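Long-range contacts in coproheme decarboxylase (Thermus thermophilus, PDB 1VDH), which catalyses the hydrogen peroxide-dependent decarboxylation of Fe-coproporphyrin III to heme b, the last step of coproporphyrin-dependent heme biosynthesis: residues V112-Q117 with P130-R135; V183-S188 with W198-F203. All coordinates share one frame; numbering follows the deposited sequence.

Contact 1. Residues V112-Q117 with P130-R135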
loop_
_atom_site.group_PDB
_atom_site.type_symbol
_atom_site.label_atom_id
_atom_site.label_comp_id
_atom_site.label_asym_id
_atom_site.label_seq_id
_atom_site.Cartn_x
_atom_site.Cartn_y
_atom_site.Cartn_z
ATOM N N VAL A 112 3.659 24.010 14.644
ATOM C CA VAL A 112 3.615 23.868 16.105
ATOM C C VAL A 112 2.259 24.359 16.592
ATOM O O VAL A 112 1.840 25.478 16.282
ATOM C CB VAL A 112 4.767 24.642 16.797
ATOM C CG1 VAL A 112 4.593 24.620 18.317
ATOM C CG2 VAL A 112 6.105 24.001 16.433
ATOM N N GLU A 113 1.559 23.491 17.314
ATOM C CA GLU A 113 0.220 23.793 17.788
ATOM C C GLU A 113 0.017 23.600 19.285
ATOM O O GLU A 113 0.441 22.595 19.855
ATOM C CB GLU A 113 -0.771 22.906 17.028
ATOM C CG GLU A 113 -2.237 23.146 17.348
ATOM C CD GLU A 113 -3.108 21.998 16.890
ATOM O OE1 GLU A 113 -3.454 21.942 15.688
ATOM O OE2 GLU A 113 -3.434 21.137 17.733
ATOM N N LEU A 114 -0.609 24.589 19.915
ATOM C CA LEU A 114 -0.921 24.533 21.335
ATOM C C LEU A 114 -2.447 24.559 21.385
ATOM O O LEU A 114 -3.074 25.504 20.907
ATOM C CB LEU A 114 -0.334 25.743 22.073
ATOM C CG LEU A 114 1.174 25.971 21.907
ATOM C CD1 LEU A 114 1.623 27.088 22.836
ATOM C CD2 LEU A 114 1.941 24.695 22.218
ATOM N N GLY A 115 -3.043 23.497 21.912
ATOM C CA GLY A 115 -4.491 23.435 21.963
ATOM C C GLY A 115 -5.136 23.441 23.332
ATOM O O GLY A 115 -4.514 23.102 24.342
ATOM N N SER A 116 -6.407 23.832 23.346
ATOM C CA SER A 116 -7.216 23.886 24.556
ATOM C C SER A 116 -8.641 23.550 24.142
ATOM O O SER A 116 -9.181 24.164 23.229
ATOM C CB SER A 116 -7.171 25.283 25.171
ATOM O OG SER A 116 -7.912 25.306 26.376
ATOM N N GLN A 117 -9.244 22.580 24.822
ATOM C CA GLN A 117 -10.597 22.136 24.498
ATOM C C GLN A 117 -11.721 23.088 24.898
ATOM O O GLN A 117 -12.731 23.180 24.195
ATOM C CB GLN A 117 -10.852 20.745 25.090
ATOM C CG GLN A 117 -9.872 19.673 24.608
ATOM C CD GLN A 117 -9.887 19.488 23.097
ATOM O OE1 GLN A 117 -10.922 19.641 22.447
ATOM N NE2 GLN A 117 -8.732 19.162 22.532
ATOM N N PRO A 130 6.613 30.399 25.026
ATOM C CA PRO A 130 7.864 29.725 24.658
ATOM C C PRO A 130 7.665 28.430 23.866
ATOM O O PRO A 130 8.524 28.045 23.070
ATOM C CB PRO A 130 8.515 29.445 26.013
ATOM C CG PRO A 130 8.010 30.564 26.869
ATOM C CD PRO A 130 6.549 30.605 26.484
ATOM N N ARG A 131 6.532 27.764 24.076
ATOM C CA ARG A 131 6.247 26.513 23.374
ATOM C C ARG A 131 5.879 26.701 21.900
ATOM O O ARG A 131 5.837 25.733 21.135
ATOM C CB ARG A 131 5.167 25.715 24.108
ATOM C CG ARG A 131 5.616 25.174 25.473
ATOM C CD ARG A 131 4.616 24.169 26.017
ATOM N NE ARG A 131 5.009 23.575 27.296
ATOM C CZ ARG A 131 5.862 22.561 27.440
ATOM N NH1 ARG A 131 6.131 22.094 28.652
ATOM N NH2 ARG A 131 6.465 22.022 26.388
ATOM N N LEU A 132 5.623 27.946 21.504
ATOM C CA LEU A 132 5.283 28.260 20.116
ATOM C C LEU A 132 6.528 28.194 19.237
ATOM O O LEU A 132 6.445 27.889 18.051
ATOM C CB LEU A 132 4.669 29.660 20.010
ATOM C CG LEU A 132 3.300 29.874 20.661
ATOM C CD1 LEU A 132 2.923 31.356 20.612
ATOM C CD2 LEU A 132 2.258 29.025 19.948
ATOM N N THR A 133 7.683 28.441 19.844
ATOM C CA THR A 133 8.956 28.431 19.133
ATOM C C THR A 133 9.960 27.508 19.825
ATOM O O THR A 133 11.037 27.943 20.242
ATOM C CB THR A 133 9.529 29.863 19.054
ATOM O OG1 THR A 133 9.665 30.396 20.379
ATOM C CG2 THR A 133 8.591 30.759 18.264
ATOM N N PRO A 134 9.659 26.199 19.862
ATOM C CA PRO A 134 10.542 25.224 20.510
ATOM C C PRO A 134 11.858 24.972 19.783
ATOM O O PRO A 134 11.884 24.753 18.568
ATOM C CB PRO A 134 9.677 23.965 20.547
ATOM C CG PRO A 134 8.940 24.046 19.234
ATOM C CD PRO A 134 8.542 25.519 19.172
ATOM N N ARG A 135 12.952 25.038 20.531
ATOM C CA ARG A 135 14.272 24.775 19.972
ATOM C C ARG A 135 14.544 23.289 20.087
ATOM O O ARG A 135 14.209 22.669 21.094
ATOM C CB ARG A 135 15.360 25.545 20.726
ATOM C CG ARG A 135 15.665 26.922 20.167
ATOM C CD ARG A 135 14.495 27.881 20.329
ATOM N NE ARG A 135 14.886 29.249 19.995
ATOM C CZ ARG A 135 14.089 30.308 20.100
ATOM N NH1 ARG A 135 14.549 31.513 19.777
ATOM N NH2 ARG A 135 12.831 30.164 20.499
#
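Leu114 and Leu132 meet through their methyl groups: CD1 of Leu114 sits 3.5 Å from CD2 of Leu132, the two side chains slanting across each other. Beside this pair, the other branch of Leu114 lies against the root of Arg131, with CD2 3.9 Å from Arg131 CB. The buried inner end belongs to Val112. Its CG1, trans to the backbone N (chi1 173°), comes to 3.3 Å from the carbonyl O of Arg131, while CG2 meets Pro134 tip to tip, 4.0 Å from its CD. Leu79 of strand 74-80 packs against both Val112 and Pro134. The outer side is much looser. Beyond CB, Arg131 runs extended and away from the strand, an exposed residue; of its side chain, CB is what touches Leu114. No hydrogen bond crosses between the segments. Replacing Leu114 with an alanine would probably open a gap beside Leu132 and Arg131 CB, leaving this part of the loop freer to shift. The arrangement is a loop folded back against the C-terminal part of a strand of the curled antiparallel sheet in a chlorite dismutase-family fold, and the loop carries Arg131, predicted to bind Fe-coproporphyrin III.

Contact 2. Residues V183-S188 with W198-F203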
loop_
_atom_site.group_PDB
_atom_site.type_symbol
_atom_site.label_atom_id
_atom_site.label_comp_id
_atom_site.label_asym_id
_atom_site.label_seq_id
_atom_site.Cartn_x
_atom_site.Cartn_y
_atom_site.Cartn_z
ATOM N N VAL A 183 11.350 13.347 29.223
ATOM C CA VAL A 183 10.844 13.481 27.860
ATOM C C VAL A 183 10.260 14.853 27.553
ATOM O O VAL A 183 9.406 15.347 28.289
ATOM C CB VAL A 183 9.748 12.408 27.564
ATOM C CG1 VAL A 183 9.331 12.456 26.100
ATOM C CG2 VAL A 183 10.251 11.007 27.920
ATOM N N MET A 184 10.744 15.460 26.469
ATOM C CA MET A 184 10.263 16.757 25.990
ATOM C C MET A 184 9.302 16.419 24.858
ATOM O O MET A 184 9.546 15.474 24.105
ATOM C CB MET A 184 11.413 17.589 25.420
ATOM C CG MET A 184 12.470 17.984 26.426
ATOM S SD MET A 184 13.890 18.718 25.607
ATOM C CE MET A 184 13.065 20.043 24.661
ATOM N N GLN A 185 8.238 17.201 24.710
ATOM C CA GLN A 185 7.252 16.938 23.668
ATOM C C GLN A 185 6.884 18.161 22.841
ATOM O O GLN A 185 6.637 19.238 23.384
ATOM C CB GLN A 185 5.980 16.353 24.290
ATOM C CG GLN A 185 4.870 16.047 23.286
ATOM C CD GLN A 185 3.590 15.574 23.953
ATOM O OE1 GLN A 185 2.856 16.365 24.542
ATOM N NE2 GLN A 185 3.314 14.279 23.857
ATOM N N VAL A 186 6.872 17.988 21.523
ATOM C CA VAL A 186 6.484 19.058 20.612
ATOM C C VAL A 186 5.371 18.517 19.737
ATOM O O VAL A 186 5.561 17.540 19.005
ATOM C CB VAL A 186 7.644 19.541 19.711
ATOM C CG1 VAL A 186 7.124 20.573 18.701
ATOM C CG2 VAL A 186 8.744 20.157 20.552
ATOM N N ILE A 187 4.194 19.120 19.868
ATOM C CA ILE A 187 3.025 18.736 19.090
ATOM C C ILE A 187 2.834 19.768 17.982
ATOM O O ILE A 187 2.890 20.973 18.230
ATOM C CB ILE A 187 1.741 18.719 19.951
ATOM C CG1 ILE A 187 1.893 17.749 21.122
ATOM C CG2 ILE A 187 0.530 18.329 19.098
ATOM C CD1 ILE A 187 0.677 17.707 22.036
ATOM N N SER A 188 2.635 19.287 16.759
ATOM C CA SER A 188 2.415 20.158 15.612
ATOM C C SER A 188 1.191 19.669 14.856
ATOM O O SER A 188 0.921 18.468 14.813
ATOM C CB SER A 188 3.638 20.173 14.695
ATOM O OG SER A 188 3.957 18.870 14.240
ATOM N N TRP A 198 -1.867 15.409 13.163
ATOM C CA TRP A 198 -0.803 15.918 14.023
ATOM C C TRP A 198 0.513 15.200 13.806
ATOM O O TRP A 198 0.552 14.066 13.335
ATOM C CB TRP A 198 -1.158 15.771 15.512
ATOM C CG TRP A 198 -2.259 16.669 15.985
ATOM C CD1 TRP A 198 -2.145 17.972 16.388
ATOM C CD2 TRP A 198 -3.647 16.337 16.080
ATOM N NE1 TRP A 198 -3.383 18.473 16.718
ATOM C CE2 TRP A 198 -4.322 17.491 16.538
ATOM C CE3 TRP A 198 -4.390 15.175 15.819
ATOM C CZ2 TRP A 198 -5.709 17.519 16.739
ATOM C CZ3 TRP A 198 -5.769 15.204 16.019
ATOM C CH2 TRP A 198 -6.413 16.370 16.474
ATOM N N GLY A 199 1.584 15.905 14.147
ATOM C CA GLY A 199 2.921 15.356 14.098
ATOM C C GLY A 199 3.370 15.425 15.549
ATOM O O GLY A 199 3.050 16.393 16.251
ATOM N N VAL A 200 4.047 14.388 16.032
ATOM C CA VAL A 200 4.523 14.377 17.411
ATOM C C VAL A 200 6.021 14.097 17.483
ATOM O O VAL A 200 6.499 13.112 16.926
ATOM C CB VAL A 200 3.805 13.303 18.269
ATOM C CG1 VAL A 200 4.309 13.361 19.712
ATOM C CG2 VAL A 200 2.289 13.504 18.235
ATOM N N ASP A 201 6.750 14.982 18.161
ATOM C CA ASP A 201 8.188 14.834 18.359
ATOM C C ASP A 201 8.476 14.685 19.841
ATOM O O ASP A 201 8.091 15.541 20.641
ATOM C CB ASP A 201 8.950 16.058 17.856
ATOM C CG ASP A 201 8.994 16.136 16.359
ATOM O OD1 ASP A 201 9.786 15.386 15.747
ATOM O OD2 ASP A 201 8.232 16.943 15.798
ATOM N N LEU A 202 9.105 13.576 20.208
ATOM C CA LEU A 202 9.486 13.331 21.596
ATOM C C LEU A 202 11.012 13.376 21.626
ATOM O O LEU A 202 11.665 12.883 20.708
ATOM C CB LEU A 202 8.999 11.952 22.067
ATOM C CG LEU A 202 7.499 11.630 21.954
ATOM C CD1 LEU A 202 7.223 10.239 22.534
ATOM C CD2 LEU A 202 6.671 12.680 22.680
ATOM N N PHE A 203 11.573 13.996 22.660
ATOM C CA PHE A 203 13.020 14.103 22.801
ATOM C C PHE A 203 13.421 13.558 24.165
ATOM O O PHE A 203 12.790 13.882 25.175
ATOM C CB PHE A 203 13.462 15.563 22.677
ATOM C CG PHE A 203 13.076 16.209 21.374
ATOM C CD1 PHE A 203 13.791 15.947 20.212
ATOM C CD2 PHE A 203 12.005 17.092 21.317
ATOM C CE1 PHE A 203 13.446 16.561 19.005
ATOM C CE2 PHE A 203 11.651 17.712 20.116
ATOM C CZ PHE A 203 12.374 17.445 18.960
HETATM O O HOH W 1 5.726 18.001 16.071
#
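Phe203 has its CG trans to the carbonyl carbon (chi1 -58°), which swings the ring alongside strand 184-188, and Val186, with CG1 trans to its N (chi1 175°), turns CG2 to the ring: this methyl lies in the ring plane, at the edge, 3.8 Å from CE2. On the same face, Met184 CB touches Phe203 CB at 4.0 Å. The other face carries Gln185 and Leu202, side by side and pointing the same way, with Gln185 CG 3.9 Å from Leu202 CD2. Farther along, Ile187 CG2 slants across to Trp198 CD1 at 3.8 Å. Helix 207-217 packs on Leu202, and Tyr145, the predicted active-site residue, touches Val200.

Between the faces runs a regular antiparallel ladder. Met184, Val186 and Ser188 each exchange two backbone hydrogen bonds, with Phe203, Asp201 and Gly199 respectively, and the shortest, Gly199 N to Ser188 O, is 2.7 Å. Gln185 with Leu202 and Ile187 with Val200 form the non-hydrogen-bonded pairs; in the first of them CA-H groups approach carbonyls, as from Gln185 CA to Asp201 O at 3.4 Å.

The face that carries Met184, Val186 and Phe203 turns polar at Ser188 and Asp201. One water binds Ser188 OG and Asp201 OD2, each at 2.7 Å, and also Val186 O. Ser188 OG is further bonded to Ser110, and Asp201 OD1 to His19 NE2.

The hairpin is thus zipped by its backbone and divided in its chemistry. Asp201 has both carboxylate oxygens engaged despite its burial, which may help it keep a negative charge beside His19, while the opposite face offers Gln185, predicted to bind Fe-coproporphyrin III, to the substrate site.

Along the chain the contacts come in series: 112-117 packs on 130-135, and both of these segments precede 183-188 and 198-203, the hairpin of contact 2, in the sequence. Their centres are about 10 Å apart, and one antiparallel sheet joins them, because strands 102-116 and 184-189 are neighbours in it. Glu113 N lies 3.0 Å from Ile187 O, a probable backbone hydrogen bond, and Glu113 OE2 probably accepts another from Trp198 NE1. Pro134 also packs on Val186, so the loop of contact 1 rests directly on the hairpin. Together they bring Arg131 and Gln185, both predicted to bind Fe-coproporphyrin III, to about 6 Å between side chains, consistent with one shared substrate site.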